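Local coordinates for protein endoglucanase (Ruminococcus champanellensis, PDB 6WQV) that probably hydrolyses internal beta-1,4 linkages of cellulose and related plant cell-wall polysaccharides as a broad-specificity family 5 endoglucanase, at residues A35-T45 with P77-G85. Residues are numbered along the deposited sequence; the frame is centred on the assembly and turned at random.
Sequences ATTTSWLPNPT and PVSWIDHTG
Two loops that follow the first and second strands of the TIM barrel meet here, with D82 of 77-85 reaching into the bend of 35-45. An aspartate suits the place because its two oxygens serve successive residues. OD2 takes the backbone N-H of T37 at 2.9 Å, nearly straight at 167° though from above the carboxylate plane, while OD1 offers its syn lone pair to OG1 of T38 at 2.7 Å. The threonine's hydroxyl lies beside its own backbone N (chi1 -41°), which turns it to the carboxylate. Water 2 lies 2.8 Å from D82 OD2 and also meets A35 O; water 3 donates to D82 OD1 and P42 O, so each oxygen has a protein donor and a water beside it. With an alanine here, the T37 amide and T38 hydroxyl would probably lose the carboxylate they share, leaving the bend freer to shift.

On the CB side of the aspartate, the rigid ring of P44 crosses the side chain at about a right angle, its CG 3.6 Å from D82 CB. The methyl CG2 of T36 covers CB of S79 at 3.8 Å; the serine hydroxyl itself bonds to D34 O and H120 N. Water also bridges the two loops: water 1 joins A35 O, S79 O and H83 NE2, and water 5, 2.7 Å from H83 ND1, donates to P44 O. Histidine suits because its two ring nitrogens can each meet a water in the ring plane.

The side chain of T36 is about 7 Å from a bound beta-D-glucopyranose and touches W53 of the glycan pocket. Helix 46-50 follows directly, P44 and H83 both touching S49, while H83 stacks on W96 of helix 94-108.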
ATOM      1  N   ALA A  35      -7.367  -6.924   7.590  1.00 11.08           N
ATOM      2  CA  ALA A  35      -8.638  -7.629   7.617  1.00 10.99           C
ATOM      3  C   ALA A  35      -9.642  -6.889   8.489  1.00 12.13           C
ATOM      4  O   ALA A  35      -9.317  -6.423   9.587  1.00 15.01           O
ATOM      5  CB  ALA A  35      -8.432  -9.052   8.139  1.00 12.85           C
ATOM      6  N   THR A  36     -10.871  -6.772   7.992  1.00 13.30           N
ATOM      7  CA  THR A  36     -11.960  -6.148   8.727  1.00 15.40           C
ATOM      8  C   THR A  36     -13.017  -7.182   9.096  1.00 16.16           C
ATOM      9  O   THR A  36     -13.165  -8.214   8.433  1.00 16.05           O
ATOM     10  CB  THR A  36     -12.618  -5.020   7.918  1.00 15.83           C
ATOM     11  OG1 THR A  36     -13.110  -5.533   6.672  1.00 17.14           O
ATOM     12  CG2 THR A  36     -11.636  -3.891   7.646  1.00 16.68           C
ATOM     13  N   THR A  37     -13.757  -6.886  10.173  1.00 15.36           N
ATOM     14  CA  THR A  37     -14.848  -7.719  10.672  1.00 16.06           C
ATOM     15  C   THR A  37     -16.079  -6.863  10.943  1.00 17.07           C
ATOM     16  O   THR A  37     -16.996  -7.297  11.649  1.00 18.71           O
ATOM     17  CB  THR A  37     -14.438  -8.438  11.955  1.00 18.19           C
ATOM     18  OG1 THR A  37     -14.174  -7.472  12.982  1.00 18.55           O
ATOM     19  CG2 THR A  37     -13.175  -9.249  11.722  1.00 18.97           C
ATOM     20  N   THR A  38     -16.104  -5.655  10.377  1.00 17.19           N
ATOM     21  CA  THR A  38     -17.045  -4.625  10.796  1.00 18.22           C
ATOM     22  C   THR A  38     -18.494  -5.082  10.713  1.00 21.51           C
ATOM     23  O   THR A  38     -19.318  -4.674  11.540  1.00 23.54           O
ATOM     24  CB  THR A  38     -16.835  -3.399   9.905  1.00 17.98           C
ATOM     25  OG1 THR A  38     -15.429  -3.188   9.699  1.00 17.08           O
ATOM     26  CG2 THR A  38     -17.460  -2.175  10.535  1.00 19.31           C
ATOM     27  N   SER A  39     -18.826  -5.912   9.735  1.00 22.55           N
ATOM     28  CA  SER A  39     -20.219  -6.244   9.472  1.00 28.34           C
ATOM     29  C   SER A  39     -20.755  -7.376  10.338  1.00 29.48           C
ATOM     30  O   SER A  39     -21.939  -7.707  10.212  1.00 32.46           O
ATOM     31  CB  SER A  39     -20.381  -6.627   8.000  1.00 32.59           C
ATOM     32  OG  SER A  39     -19.675  -7.828   7.727  1.00 36.30           O
ATOM     33  N   TRP A  40     -19.937  -7.979  11.204  1.00 25.62           N
ATOM     34  CA  TRP A  40     -20.424  -9.082  12.023  1.00 25.19           C
ATOM     35  C   TRP A  40     -19.781  -9.145  13.407  1.00 25.34           C
ATOM     36  O   TRP A  40     -20.317  -9.802  14.307  1.00 26.48           O
ATOM     37  CB  TRP A  40     -20.218 -10.418  11.295  1.00 25.87           C
ATOM     38  CG  TRP A  40     -18.778 -10.732  11.060  1.00 24.47           C
ATOM     39  CD1 TRP A  40     -17.992 -10.258  10.054  1.00 22.42           C
ATOM     40  CD2 TRP A  40     -17.944 -11.580  11.854  1.00 23.73           C
ATOM     41  NE1 TRP A  40     -16.720 -10.755  10.171  1.00 23.16           N
ATOM     42  CE2 TRP A  40     -16.666 -11.575  11.269  1.00 23.49           C
ATOM     43  CE3 TRP A  40     -18.159 -12.347  13.002  1.00 25.18           C
ATOM     44  CZ2 TRP A  40     -15.604 -12.302  11.790  1.00 25.69           C
ATOM     45  CZ3 TRP A  40     -17.103 -13.070  13.520  1.00 27.14           C
ATOM     46  CH2 TRP A  40     -15.841 -13.043  12.913  1.00 28.08           C
ATOM     47  N   LEU A  41     -18.646  -8.475  13.593  1.00 22.08           N
ATOM     48  CA  LEU A  41     -17.948  -8.459  14.879  1.00 23.12           C
ATOM     49  C   LEU A  41     -17.404  -7.059  15.133  1.00 22.86           C
ATOM     50  O   LEU A  41     -16.318  -6.705  14.642  1.00 22.12           O
ATOM     51  CB  LEU A  41     -16.830  -9.496  14.912  1.00 23.56           C
ATOM     52  CG  LEU A  41     -16.044  -9.650  16.216  1.00 23.97           C
ATOM     53  CD1 LEU A  41     -16.914 -10.173  17.342  1.00 26.67           C
ATOM     54  CD2 LEU A  41     -14.847 -10.564  15.966  1.00 24.92           C
ATOM     55  N   PRO A  42     -18.121  -6.237  15.898  1.00 24.43           N
ATOM     56  CA  PRO A  42     -17.718  -4.827  16.015  1.00 23.79           C
ATOM     57  C   PRO A  42     -16.448  -4.591  16.815  1.00 22.27           C
ATOM     58  O   PRO A  42     -15.746  -3.610  16.537  1.00 21.51           O
ATOM     59  CB  PRO A  42     -18.939  -4.159  16.668  1.00 25.75           C
ATOM     60  CG  PRO A  42     -19.668  -5.273  17.342  1.00 29.01           C
ATOM     61  CD  PRO A  42     -19.452  -6.486  16.484  1.00 28.85           C
ATOM     62  N   ASN A  43     -16.127  -5.448  17.786  1.00 22.16           N
ATOM     63  CA  ASN A  43     -15.005  -5.219  18.697  1.00 22.62           C
ATOM     64  C   ASN A  43     -14.059  -6.416  18.695  1.00 20.17           C
ATOM     65  O   ASN A  43     -13.903  -7.104  19.708  1.00 22.13           O
ATOM     66  CB  ASN A  43     -15.515  -4.942  20.111  1.00 28.20           C
ATOM     67  CG  ASN A  43     -16.535  -3.821  20.157  1.00 36.21           C
ATOM     68  OD1 ASN A  43     -17.650  -4.003  20.646  1.00 42.69           O
ATOM     69  ND2 ASN A  43     -16.159  -2.655  19.647  1.00 36.78           N
ATOM     70  N   PRO A  44     -13.399  -6.682  17.573  1.00 19.11           N
ATOM     71  CA  PRO A  44     -12.476  -7.821  17.535  1.00 16.87           C
ATOM     72  C   PRO A  44     -11.236  -7.567  18.370  1.00 17.80           C
ATOM     73  O   PRO A  44     -10.754  -6.437  18.488  1.00 19.30           O
ATOM     74  CB  PRO A  44     -12.113  -7.935  16.049  1.00 14.41           C
ATOM     75  CG  PRO A  44     -12.226  -6.507  15.540  1.00 15.65           C
ATOM     76  CD  PRO A  44     -13.417  -5.936  16.297  1.00 17.59           C
ATOM     77  N   THR A  45     -10.713  -8.646  18.949  1.00 17.02           N
ATOM     78  CA  THR A  45      -9.387  -8.602  19.528  1.00 17.03           C
ATOM     79  C   THR A  45      -8.359  -8.520  18.401  1.00 16.08           C
ATOM     80  O   THR A  45      -8.666  -8.807  17.239  1.00 15.67           O
ATOM     81  CB  THR A  45      -9.120  -9.864  20.340  1.00 18.27           C
ATOM     82  OG1 THR A  45      -9.042 -10.982  19.449  1.00 18.44           O
ATOM     83  CG2 THR A  45     -10.210 -10.106  21.367  1.00 20.15           C
ATOM     84  N   PRO A  77      -0.145  -3.159   5.374  1.00  9.44           N
ATOM     85  CA  PRO A  77      -1.475  -2.530   5.351  1.00  9.46           C
ATOM     86  C   PRO A  77      -2.186  -2.783   6.668  1.00 10.43           C
ATOM     87  O   PRO A  77      -2.212  -3.913   7.168  1.00 11.40           O
ATOM     88  CB  PRO A  77      -2.181  -3.226   4.187  1.00 11.29           C
ATOM     89  CG  PRO A  77      -1.532  -4.577   4.099  1.00 11.61           C
ATOM     90  CD  PRO A  77      -0.089  -4.359   4.516  1.00 10.55           C
ATOM     91  N   VAL A  78      -2.761  -1.735   7.241  1.00 10.50           N
ATOM     92  CA  VAL A  78      -3.440  -1.835   8.521  1.00 10.01           C
ATOM     93  C   VAL A  78      -4.804  -1.187   8.417  1.00  9.64           C
ATOM     94  O   VAL A  78      -4.913  -0.007   8.054  1.00 10.43           O
ATOM     95  CB  VAL A  78      -2.644  -1.182   9.661  1.00 10.43           C
ATOM     96  CG1 VAL A  78      -3.418  -1.300  10.973  1.00 11.92           C
ATOM     97  CG2 VAL A  78      -1.257  -1.785   9.778  1.00 10.76           C
ATOM     98  N   SER A  79      -5.843  -1.931   8.760  1.00  9.77           N
ATOM     99  CA  SER A  79      -7.179  -1.374   8.910  1.00  9.49           C
ATOM    100  C   SER A  79      -7.396  -1.069  10.382  1.00 11.82           C
ATOM    101  O   SER A  79      -7.288  -1.958  11.231  1.00 13.29           O
ATOM    102  CB  SER A  79      -8.238  -2.322   8.364  1.00 11.61           C
ATOM    103  OG  SER A  79      -8.083  -2.451   6.962  1.00 12.21           O
ATOM    104  N   TRP A  80      -7.654   0.201  10.680  1.00 11.90           N
ATOM    105  CA  TRP A  80      -7.806   0.670  12.050  1.00 11.58           C
ATOM    106  C   TRP A  80      -9.256   0.775  12.492  1.00 10.58           C
ATOM    107  O   TRP A  80      -9.514   0.866  13.695  1.00 12.92           O
ATOM    108  CB  TRP A  80      -7.121   2.037  12.184  1.00 11.38           C
ATOM    109  CG  TRP A  80      -5.667   2.021  11.772  1.00  9.23           C
ATOM    110  CD1 TRP A  80      -5.168   2.143  10.504  1.00 10.28           C
ATOM    111  CD2 TRP A  80      -4.527   1.865  12.638  1.00 11.45           C
ATOM    112  NE1 TRP A  80      -3.791   2.085  10.528  1.00 10.25           N
ATOM    113  CE2 TRP A  80      -3.377   1.910  11.820  1.00 11.25           C
ATOM    114  CE3 TRP A  80      -4.369   1.693  14.018  1.00 12.18           C
ATOM    115  CZ2 TRP A  80      -2.086   1.782  12.340  1.00 11.49           C
ATOM    116  CZ3 TRP A  80      -3.083   1.575  14.532  1.00 12.30           C
ATOM    117  CH2 TRP A  80      -1.961   1.628  13.696  1.00 11.98           C
ATOM    118  N   ILE A  81     -10.201   0.712  11.552  1.00 12.53           N
ATOM    119  CA  ILE A  81     -11.600   1.020  11.847  1.00 13.87           C
ATOM    120  C   ILE A  81     -12.147   0.174  12.998  1.00 14.36           C
ATOM    121  O   ILE A  81     -12.829   0.686  13.890  1.00 15.99           O
ATOM    122  CB  ILE A  81     -12.455   0.900  10.574  1.00 14.51           C
ATOM    123  CG1 ILE A  81     -13.907   1.275  10.854  1.00 15.27           C
ATOM    124  CG2 ILE A  81     -12.381  -0.510   9.992  1.00 14.51           C
ATOM    125  CD1 ILE A  81     -14.785   1.278   9.616  1.00 19.98           C
ATOM    126  N   ASP A  82     -11.882  -1.135  12.990  1.00 13.66           N
ATOM    127  CA  ASP A  82     -12.458  -1.986  14.028  1.00 15.19           C
ATOM    128  C   ASP A  82     -11.730  -1.869  15.362  1.00 14.89           C
ATOM    129  O   ASP A  82     -12.097  -2.571  16.317  1.00 18.19           O
ATOM    130  CB  ASP A  82     -12.488  -3.452  13.594  1.00 16.21           C
ATOM    131  CG  ASP A  82     -13.249  -3.661  12.311  1.00 16.77           C
ATOM    132  OD1 ASP A  82     -14.335  -3.059  12.139  1.00 16.42           O
ATOM    133  OD2 ASP A  82     -12.751  -4.436  11.469  1.00 14.84           O
ATOM    134  N   HIS A  83     -10.713  -1.005  15.439  1.00 13.45           N
ATOM    135  CA  HIS A  83      -9.907  -0.781  16.635  1.00 13.75           C
ATOM    136  C   HIS A  83      -9.899   0.685  17.041  1.00 15.33           C
ATOM    137  O   HIS A  83      -9.008   1.111  17.783  1.00 15.91           O
ATOM    138  CB  HIS A  83      -8.472  -1.251  16.378  1.00 14.31           C
ATOM    139  CG  HIS A  83      -8.410  -2.552  15.650  1.00 14.56           C
ATOM    140  ND1 HIS A  83      -8.540  -3.765  16.291  1.00 15.68           N
ATOM    141  CD2 HIS A  83      -8.310  -2.831  14.327  1.00 14.00           C
ATOM    142  CE1 HIS A  83      -8.493  -4.738  15.399  1.00 14.65           C
ATOM    143  NE2 HIS A  83      -8.343  -4.199  14.202  1.00 13.91           N
ATOM    144  N   THR A  84     -10.855   1.464  16.547  1.00 13.85           N
ATOM    145  CA  THR A  84     -10.927   2.900  16.783  1.00 15.71           C
ATOM    146  C   THR A  84     -12.182   3.212  17.586  1.00 17.16           C
ATOM    147  O   THR A  84     -13.275   2.750  17.239  1.00 18.46           O
ATOM    148  CB  THR A  84     -10.977   3.650  15.447  1.00 13.62           C
ATOM    149  OG1 THR A  84      -9.804   3.382  14.670  1.00 15.17           O
ATOM    150  CG2 THR A  84     -11.074   5.151  15.666  1.00 15.18           C
ATOM    151  N   GLY A  85     -12.026   4.010  18.641  1.00 15.39           N
ATOM    152  CA  GLY A  85     -13.129   4.392  19.496  1.00 18.00           C
ATOM    153  C   GLY A  85     -13.986   5.495  18.899  1.00 19.32           C
ATOM    154  O   GLY A  85     -13.816   5.919  17.755  1.00 18.76           O
TER
HETATM  155  O   HOH W   1      -7.928  -4.879  11.461  1.00 18.39           O
HETATM  156  O   HOH W   2     -10.815  -6.400  12.108  1.00 18.81           O
HETATM  157  O   HOH W   3     -16.099  -2.261  14.104  1.00 21.53           O
HETATM  158  O   HOH W   4     -11.961  -3.964  18.713  1.00 21.72           O
HETATM  159  O   HOH W   5      -8.465  -4.755  18.813  1.00 23.29           O